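Local coordinates for protein beta-hexosaminidase Amuc_2018 (PDB 6JEB) that hydrolyses terminal non-reducing N-acetylhexosamine residues from beta-N-acetylhexosaminides such as chitobiose and terminally unbranched N-glycans, as a zinc-binding glycoside hydrolase of family 20, at residues 175-179 / 180-184; 234-237 / 238-241; 432-435 / 436-440. One frame throughout, in Å; residues are numbered along the deposited sequence.

Interaction 1 (175-179 / 180-184)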
loop_
_atom_site.group_PDB
_atom_site.type_symbol
_atom_site.label_atom_id
_atom_site.label_comp_id
_atom_site.label_asym_id
_atom_site.label_seq_id
_atom_site.Cartn_x
_atom_site.Cartn_y
_atom_site.Cartn_z
ATOM N N ALA A 175 -16.593 -1.969 0.685
ATOM C CA ALA A 175 -17.325 -3.086 1.275
ATOM C C ALA A 175 -16.662 -4.415 0.936
ATOM O O ALA A 175 -16.586 -5.318 1.780
ATOM C CB ALA A 175 -18.774 -3.070 0.792
ATOM N N TYR A 176 -16.177 -4.543 -0.299
ATOM C CA TYR A 176 -15.480 -5.746 -0.729
ATOM C C TYR A 176 -14.244 -5.980 0.128
ATOM O O TYR A 176 -13.999 -7.098 0.601
ATOM C CB TYR A 176 -15.097 -5.570 -2.205
ATOM C CG TYR A 176 -14.634 -6.828 -2.879
ATOM C CD1 TYR A 176 -13.294 -7.201 -2.856
ATOM C CD2 TYR A 176 -15.536 -7.647 -3.545
ATOM C CE1 TYR A 176 -12.867 -8.358 -3.469
ATOM C CE2 TYR A 176 -15.120 -8.808 -4.156
ATOM C CZ TYR A 176 -13.786 -9.159 -4.117
ATOM O OH TYR A 176 -13.387 -10.325 -4.725
ATOM N N CYS A 177 -13.476 -4.917 0.372
ATOM C CA CYS A 177 -12.291 -5.021 1.214
ATOM C C CYS A 177 -12.654 -5.333 2.658
ATOM O O CYS A 177 -11.993 -6.163 3.294
ATOM C CB CYS A 177 -11.474 -3.732 1.120
ATOM S SG CYS A 177 -10.591 -3.593 -0.444
ATOM N N ALA A 178 -13.683 -4.670 3.200
ATOM C CA ALA A 178 -14.028 -4.856 4.608
ATOM C C ALA A 178 -14.397 -6.304 4.888
ATOM O O ALA A 178 -14.026 -6.859 5.931
ATOM C CB ALA A 178 -15.177 -3.926 5.007
ATOM N N ALA A 179 -15.106 -6.941 3.948
ATOM C CA ALA A 179 -15.493 -8.336 4.098
ATOM C C ALA A 179 -14.287 -9.262 4.108
ATOM O O ALA A 179 -14.411 -10.418 4.538
ATOM C CB ALA A 179 -16.422 -8.734 2.952
ATOM N N ARG A 180 -13.137 -8.779 3.637
ATOM C CA ARG A 180 -11.904 -9.544 3.557
ATOM C C ARG A 180 -10.834 -9.007 4.505
ATOM O O ARG A 180 -9.648 -9.310 4.340
ATOM C CB ARG A 180 -11.417 -9.601 2.105
ATOM C CG ARG A 180 -12.425 -10.304 1.186
ATOM C CD ARG A 180 -12.259 -9.957 -0.311
ATOM N NE ARG A 180 -13.172 -10.752 -1.141
ATOM C CZ ARG A 180 -14.483 -10.532 -1.251
ATOM N NH1 ARG A 180 -15.057 -9.537 -0.585
ATOM N NH2 ARG A 180 -15.232 -11.328 -2.019
ATOM N N GLY A 181 -11.240 -8.222 5.504
ATOM C CA GLY A 181 -10.333 -7.775 6.539
ATOM C C GLY A 181 -9.437 -6.616 6.173
ATOM O O GLY A 181 -8.435 -6.383 6.856
ATOM N N ILE A 182 -9.766 -5.861 5.129
ATOM C CA ILE A 182 -8.860 -4.859 4.583
ATOM C C ILE A 182 -9.500 -3.482 4.699
ATOM O O ILE A 182 -10.633 -3.282 4.243
ATOM C CB ILE A 182 -8.502 -5.200 3.126
ATOM C CG1 ILE A 182 -7.674 -6.493 3.091
ATOM C CG2 ILE A 182 -7.753 -4.052 2.455
ATOM C CD1 ILE A 182 -7.686 -7.202 1.737
ATOM N N ASP A 183 -8.783 -2.544 5.332
ATOM C CA ASP A 183 -9.174 -1.138 5.357
ATOM C C ASP A 183 -8.581 -0.440 4.143
ATOM O O ASP A 183 -7.447 -0.722 3.751
ATOM C CB ASP A 183 -8.622 -0.425 6.598
ATOM C CG ASP A 183 -9.282 -0.866 7.893
ATOM O OD1 ASP A 183 -10.278 -1.623 7.862
ATOM O OD2 ASP A 183 -8.788 -0.437 8.959
ATOM N N VAL A 184 -9.336 0.497 3.568
ATOM C CA VAL A 184 -8.912 1.193 2.359
ATOM C C VAL A 184 -8.455 2.598 2.714
ATOM O O VAL A 184 -9.167 3.344 3.406
ATOM C CB VAL A 184 -10.025 1.217 1.300
ATOM C CG1 VAL A 184 -9.530 1.917 0.033
ATOM C CG2 VAL A 184 -10.467 -0.200 0.981
#
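A Schellman motif ends helix 167-178, and Tyr176 and Arg180 stack over the closing turn. Gly181 is the C-prime residue: its positive phi, 79°, turns the chain out of the helix, which lets Ile182 N reach back to Cys177 O at 2.9 Å while Gly181 N bonds to Ala178 O at 3.1 Å. Cys177 O takes a second donor, Arg180 N, from the opposite face of its carbonyl plane, so two backbone bonds grip this one oxygen. Outside, Tyr176 CG stands anti to the backbone N (chi1 -168°), which turns the ring toward Arg180, and the extended arginine lays its guanidinium flat on it, the planes 7° apart and Arg180 CZ 3.4 Å from the centroid of the Tyr176 ring: a parallel stack that is also a cation-pi contact. Arg180 NH1 donates to Tyr176 O at 2.9 Å, nearly in the guanidinium plane, which helps fix the group's rotation. Asp114 on helix 106-118 takes both Tyr176 OH and Arg180 NE. With an alanine in place of Arg180, Asp114 would probably lose this cationic mate, Tyr176 O its side-chain donor, and the tyrosine ring the guanidinium lying on its face. Inward, Cys177 CB packs against Ile182 CB at 3.9 Å and Val184 CG2 at 3.7 Å. This is a helix-to-strand turn of a TIM barrel, leading into the parallel barrel strand 183-187.

Interaction 2 (234-237 / 238-241)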
loop_
_atom_site.group_PDB
_atom_site.type_symbol
_atom_site.label_atom_id
_atom_site.label_comp_id
_atom_site.label_asym_id
_atom_site.label_seq_id
_atom_site.Cartn_x
_atom_site.Cartn_y
_atom_site.Cartn_z
ATOM N N LYS A 234 -11.097 25.461 -0.631
ATOM C CA LYS A 234 -12.450 25.006 -0.925
ATOM C C LYS A 234 -12.420 23.678 -1.668
ATOM O O LYS A 234 -13.233 22.784 -1.392
ATOM C CB LYS A 234 -13.205 26.057 -1.736
ATOM C CG LYS A 234 -14.672 25.718 -1.954
ATOM C CD LYS A 234 -15.432 26.892 -2.531
ATOM C CE LYS A 234 -16.914 26.560 -2.712
ATOM N NZ LYS A 234 -17.628 27.590 -3.508
ATOM N N PHE A 235 -11.476 23.524 -2.599
ATOM C CA PHE A 235 -11.360 22.277 -3.347
ATOM C C PHE A 235 -11.020 21.117 -2.422
ATOM O O PHE A 235 -11.696 20.083 -2.429
ATOM C CB PHE A 235 -10.292 22.423 -4.435
ATOM C CG PHE A 235 -9.960 21.135 -5.142
ATOM C CD1 PHE A 235 -10.891 20.528 -5.976
ATOM C CD2 PHE A 235 -8.715 20.547 -4.991
ATOM C CE1 PHE A 235 -10.589 19.345 -6.639
ATOM C CE2 PHE A 235 -8.397 19.361 -5.660
ATOM C CZ PHE A 235 -9.332 18.762 -6.481
ATOM N N TYR A 236 -9.967 21.264 -1.613
ATOM C CA TYR A 236 -9.586 20.137 -0.764
ATOM C C TYR A 236 -10.640 19.831 0.291
ATOM O O TYR A 236 -10.814 18.664 0.656
ATOM C CB TYR A 236 -8.197 20.346 -0.160
ATOM C CG TYR A 236 -7.085 20.124 -1.165
ATOM C CD1 TYR A 236 -7.028 18.965 -1.933
ATOM C CD2 TYR A 236 -6.094 21.073 -1.346
ATOM C CE1 TYR A 236 -6.010 18.763 -2.852
ATOM C CE2 TYR A 236 -5.076 20.882 -2.255
ATOM C CZ TYR A 236 -5.036 19.722 -3.006
ATOM O OH TYR A 236 -4.019 19.525 -3.917
ATOM N N ALA A 237 -11.358 20.844 0.789
ATOM C CA ALA A 237 -12.477 20.556 1.684
ATOM C C ALA A 237 -13.518 19.688 0.987
ATOM O O ALA A 237 -14.051 18.745 1.585
ATOM C CB ALA A 237 -13.107 21.851 2.211
ATOM N N SER A 238 -13.801 19.977 -0.290
ATOM C CA SER A 238 -14.748 19.156 -1.041
ATOM C C SER A 238 -14.207 17.754 -1.257
ATOM O O SER A 238 -14.953 16.775 -1.147
ATOM C CB SER A 238 -15.059 19.798 -2.391
ATOM O OG SER A 238 -15.635 21.077 -2.218
ATOM N N VAL A 239 -12.919 17.642 -1.602
ATOM C CA VAL A 239 -12.293 16.330 -1.753
ATOM C C VAL A 239 -12.438 15.534 -0.464
ATOM O O VAL A 239 -12.865 14.373 -0.470
ATOM C CB VAL A 239 -10.815 16.483 -2.153
ATOM C CG1 VAL A 239 -10.113 15.125 -2.117
ATOM C CG2 VAL A 239 -10.698 17.116 -3.528
ATOM N N PHE A 240 -12.078 16.149 0.664
ATOM C CA PHE A 240 -12.102 15.432 1.933
ATOM C C PHE A 240 -13.520 15.054 2.344
ATOM O O PHE A 240 -13.714 14.016 2.986
ATOM C CB PHE A 240 -11.421 16.255 3.028
ATOM C CG PHE A 240 -9.961 16.543 2.771
ATOM C CD1 PHE A 240 -9.221 15.793 1.871
ATOM C CD2 PHE A 240 -9.333 17.584 3.443
ATOM C CE1 PHE A 240 -7.874 16.073 1.647
ATOM C CE2 PHE A 240 -7.993 17.874 3.229
ATOM C CZ PHE A 240 -7.259 17.116 2.326
ATOM N N ASN A 241 -14.515 15.883 2.007
ATOM C CA ASN A 241 -15.900 15.511 2.287
ATOM C C ASN A 241 -16.299 14.255 1.519
ATOM O O ASN A 241 -16.984 13.378 2.062
ATOM C CB ASN A 241 -16.839 16.679 1.974
ATOM C CG ASN A 241 -16.755 17.790 3.008
ATOM O OD1 ASN A 241 -16.339 17.565 4.146
ATOM N ND2 ASN A 241 -17.160 18.995 2.618
#
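Phe235 and Val239, one helical turn apart in helix 230-246, make a close apolar contact. Val239 CG2 sits over one face of the Phe235 ring, 3.8 Å from its centroid and 16° off the normal, a CH-pi contact displaced toward the CZ rim. Two torsions bring this about: Phe235 CG lies anti to its own backbone N (chi1 172°), while Val239 CG2 is the branch beside the backbone N and so faces back along the helix. The same methyl approaches Tyr236 CD1 more loosely, at 4.4 Å, and Tyr236 CB meets Phe240 CZ at 4.2 Å. The polar part is the regular i to i+4 backbone pattern: Ser238 N to Lys234 O, Val239 N to Phe235 O at 2.9 Å, Phe240 N to Tyr236 O at 2.8 Å, and Asn241 N to Ala237 O. The carbonyl oxygen of Tyr236 also lies over a face of the Phe240 ring, 3.1 Å from Phe240 CG. Beyond the helix, Phe235 meets Tyr141 edge-to-face, and Phe240 packs on Leu296 of helix 282-299. The Tyr236 side chain lies about 9 Å from that of His193 in the charge relay, so this is packing near the active site and not part of it. Apolar groups thus fill the buried side while the four backbone bonds take up the carbonyls of Lys234 to Ala237, so cohesion between these side chains rests on dispersion and shape rather than on charge.

Interaction 3 (432-435 / 436-440)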
loop_
_atom_site.group_PDB
_atom_site.type_symbol
_atom_site.label_atom_id
_atom_site.label_comp_id
_atom_site.label_asym_id
_atom_site.label_seq_id
_atom_site.Cartn_x
_atom_site.Cartn_y
_atom_site.Cartn_z
ATOM N N ARG A 432 11.018 -16.896 11.171
ATOM C CA ARG A 432 11.328 -16.534 9.797
ATOM C C ARG A 432 12.661 -17.131 9.366
ATOM O O ARG A 432 13.627 -17.143 10.134
ATOM C CB ARG A 432 11.357 -15.014 9.639
ATOM C CG ARG A 432 9.973 -14.390 9.715
ATOM C CD ARG A 432 10.015 -12.904 9.417
ATOM N NE ARG A 432 10.539 -12.632 8.079
ATOM C CZ ARG A 432 10.965 -11.445 7.665
ATOM N NH1 ARG A 432 10.910 -10.402 8.485
ATOM N NH2 ARG A 432 11.434 -11.304 6.428
ATOM N N SER A 433 12.696 -17.645 8.137
ATOM C CA SER A 433 13.943 -18.043 7.501
ATOM C C SER A 433 13.714 -18.103 5.998
ATOM O O SER A 433 12.624 -18.464 5.541
ATOM C CB SER A 433 14.475 -19.387 8.021
ATOM O OG SER A 433 13.856 -20.493 7.388
ATOM N N TRP A 434 14.740 -17.725 5.240
ATOM C CA TRP A 434 14.632 -17.779 3.788
ATOM C C TRP A 434 14.376 -19.204 3.314
ATOM O O TRP A 434 13.528 -19.433 2.440
ATOM C CB TRP A 434 15.895 -17.201 3.153
ATOM C CG TRP A 434 15.998 -17.466 1.683
ATOM C CD1 TRP A 434 16.946 -18.226 1.053
ATOM C CD2 TRP A 434 15.112 -16.996 0.654
ATOM N NE1 TRP A 434 16.711 -18.248 -0.296
ATOM C CE2 TRP A 434 15.595 -17.499 -0.571
ATOM C CE3 TRP A 434 13.967 -16.192 0.647
ATOM C CZ2 TRP A 434 14.971 -17.231 -1.792
ATOM C CZ3 TRP A 434 13.348 -15.920 -0.573
ATOM C CH2 TRP A 434 13.854 -16.441 -1.772
ATOM N N GLU A 435 15.073 -20.180 3.904
ATOM C CA GLU A 435 14.905 -21.566 3.480
ATOM C C GLU A 435 13.461 -22.025 3.650
ATOM O O GLU A 435 12.882 -22.634 2.742
ATOM C CB GLU A 435 15.865 -22.477 4.244
ATOM C CG GLU A 435 17.320 -22.301 3.840
ATOM C CD GLU A 435 17.539 -22.524 2.357
ATOM O OE1 GLU A 435 16.983 -23.505 1.816
ATOM O OE2 GLU A 435 18.253 -21.713 1.728
ATOM N N ASN A 436 12.859 -21.738 4.804
ATOM C CA ASN A 436 11.478 -22.158 5.015
ATOM C C ASN A 436 10.527 -21.408 4.092
ATOM O O ASN A 436 9.606 -22.005 3.522
ATOM C CB ASN A 436 11.069 -21.968 6.475
ATOM C CG ASN A 436 9.752 -22.642 6.793
ATOM O OD1 ASN A 436 9.603 -23.850 6.587
ATOM N ND2 ASN A 436 8.786 -21.872 7.295
ATOM N N PHE A 437 10.730 -20.100 3.941
ATOM C CA PHE A 437 9.860 -19.321 3.068
ATOM C C PHE A 437 9.925 -19.837 1.637
ATOM O O PHE A 437 8.892 -20.018 0.981
ATOM C CB PHE A 437 10.240 -17.841 3.123
ATOM C CG PHE A 437 9.477 -16.990 2.146
ATOM C CD1 PHE A 437 8.188 -16.553 2.442
ATOM C CD2 PHE A 437 10.037 -16.647 0.923
ATOM C CE1 PHE A 437 7.476 -15.769 1.537
ATOM C CE2 PHE A 437 9.339 -15.872 0.014
ATOM C CZ PHE A 437 8.052 -15.432 0.317
ATOM N N ARG A 438 11.142 -20.074 1.137
ATOM C CA ARG A 438 11.317 -20.559 -0.230
ATOM C C ARG A 438 10.629 -21.906 -0.431
ATOM O O ARG A 438 10.008 -22.145 -1.475
ATOM C CB ARG A 438 12.811 -20.656 -0.551
ATOM C CG ARG A 438 13.134 -20.985 -1.991
ATOM C CD ARG A 438 14.610 -21.301 -2.142
ATOM N NE ARG A 438 14.932 -22.616 -1.595
ATOM C CZ ARG A 438 16.057 -22.905 -0.949
ATOM N NH1 ARG A 438 16.970 -21.965 -0.747
ATOM N NH2 ARG A 438 16.263 -24.131 -0.486
ATOM N N ARG A 439 10.720 -22.794 0.564
ATOM C CA ARG A 439 10.028 -24.077 0.488
ATOM C C ARG A 439 8.526 -23.873 0.329
ATOM O O ARG A 439 7.896 -24.455 -0.563
ATOM C CB ARG A 439 10.309 -24.888 1.755
ATOM C CG ARG A 439 9.450 -26.147 1.881
ATOM C CD ARG A 439 9.580 -26.812 3.253
ATOM N NE ARG A 439 9.020 -26.008 4.341
ATOM C CZ ARG A 439 7.730 -25.974 4.661
ATOM N NH1 ARG A 439 6.848 -26.676 3.961
ATOM N NH2 ARG A 439 7.317 -25.222 5.675
ATOM N N LYS A 440 7.938 -23.037 1.184
ATOM C CA LYS A 440 6.493 -22.824 1.140
ATOM C C LYS A 440 6.067 -22.153 -0.159
ATOM O O LYS A 440 5.022 -22.492 -0.725
ATOM C CB LYS A 440 6.061 -21.965 2.325
ATOM C CG LYS A 440 6.415 -22.564 3.671
ATOM C CD LYS A 440 5.858 -21.723 4.807
ATOM C CE LYS A 440 6.538 -20.356 4.872
ATOM N NZ LYS A 440 5.923 -19.466 5.912
HETATM O O HOH W 1 17.938 -19.782 -2.390
#
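Ser433 OG stands between its backbone N and carbonyl carbon (chi1 82°), a rotamer that brings it to Asn436 N, and both Trp434 and Arg438 send CG anti to the backbone N, which lays one chain over the other. The serine is the N-cap of helix 434-452: Asn436 N donates to Ser433 OG at 3.0 Å, and Phe437 N to Ser433 O, the first i to i+4 backbone bond of the helix. One turn on, Arg438 CB lies over a face of the Trp434 indole, 4.3 Å from the centroid of its six-membered ring, a CH-pi contact. The arginine then bends at chi3, and its guanidinium stands nearly upright to the indole, the planes 82° apart. Water 1 bridges the two ends at the edge of the indole, accepting from Trp434 NE1 and from Arg438 NH1. Glu435, bent at chi2, has its carboxylate beside the Arg438 guanidinium in the conformer described, a surface salt bridge whose close geometry is doubtful. The two flat groups are steeply turned against each other, at 71°, and the bond from Arg438 NH1 to Glu435 OE2 at 2.8 Å is weak. On the inner side Trp434 CZ3 touches the edge of the Phe437 ring at CD2, 3.7 Å away. Further round, Arg439 grips Asn436 OD1 side-on with two nitrogens, NE at 3.2 Å and NH2 at 2.8 Å, both from the same face of the amide plane. Arg439 NH2 also donates to Tyr4 O. Trp434 packs on helix 372-376, whose Tyr376 stacks on Phe437, and Phe437 reaches Ala420 and Cys419 of helix 417-426, so this first turn of helix 434-452 is packed against both of those helices.

In the fold
All three are local contacts that follow one another along the chain, but they do different jobs. Interaction 1 ends a helix and leads into a barrel strand, interaction 2 runs within a helix, and interaction 3 begins one. Interactions 1 and 2 are partly buried and both belong to the catalytic domain, their centres about 24 Å apart; interaction 3 is a surface contact, on the opposite side of the chain's centre from interaction 2 and about 47 Å from it, centre to centre. The chemistry follows: aromatic and aliphatic packing in interaction 2, a buried apolar side with a charged stack outside in interaction 1, and capping, water and ion pairing over an aromatic underside in interaction 3.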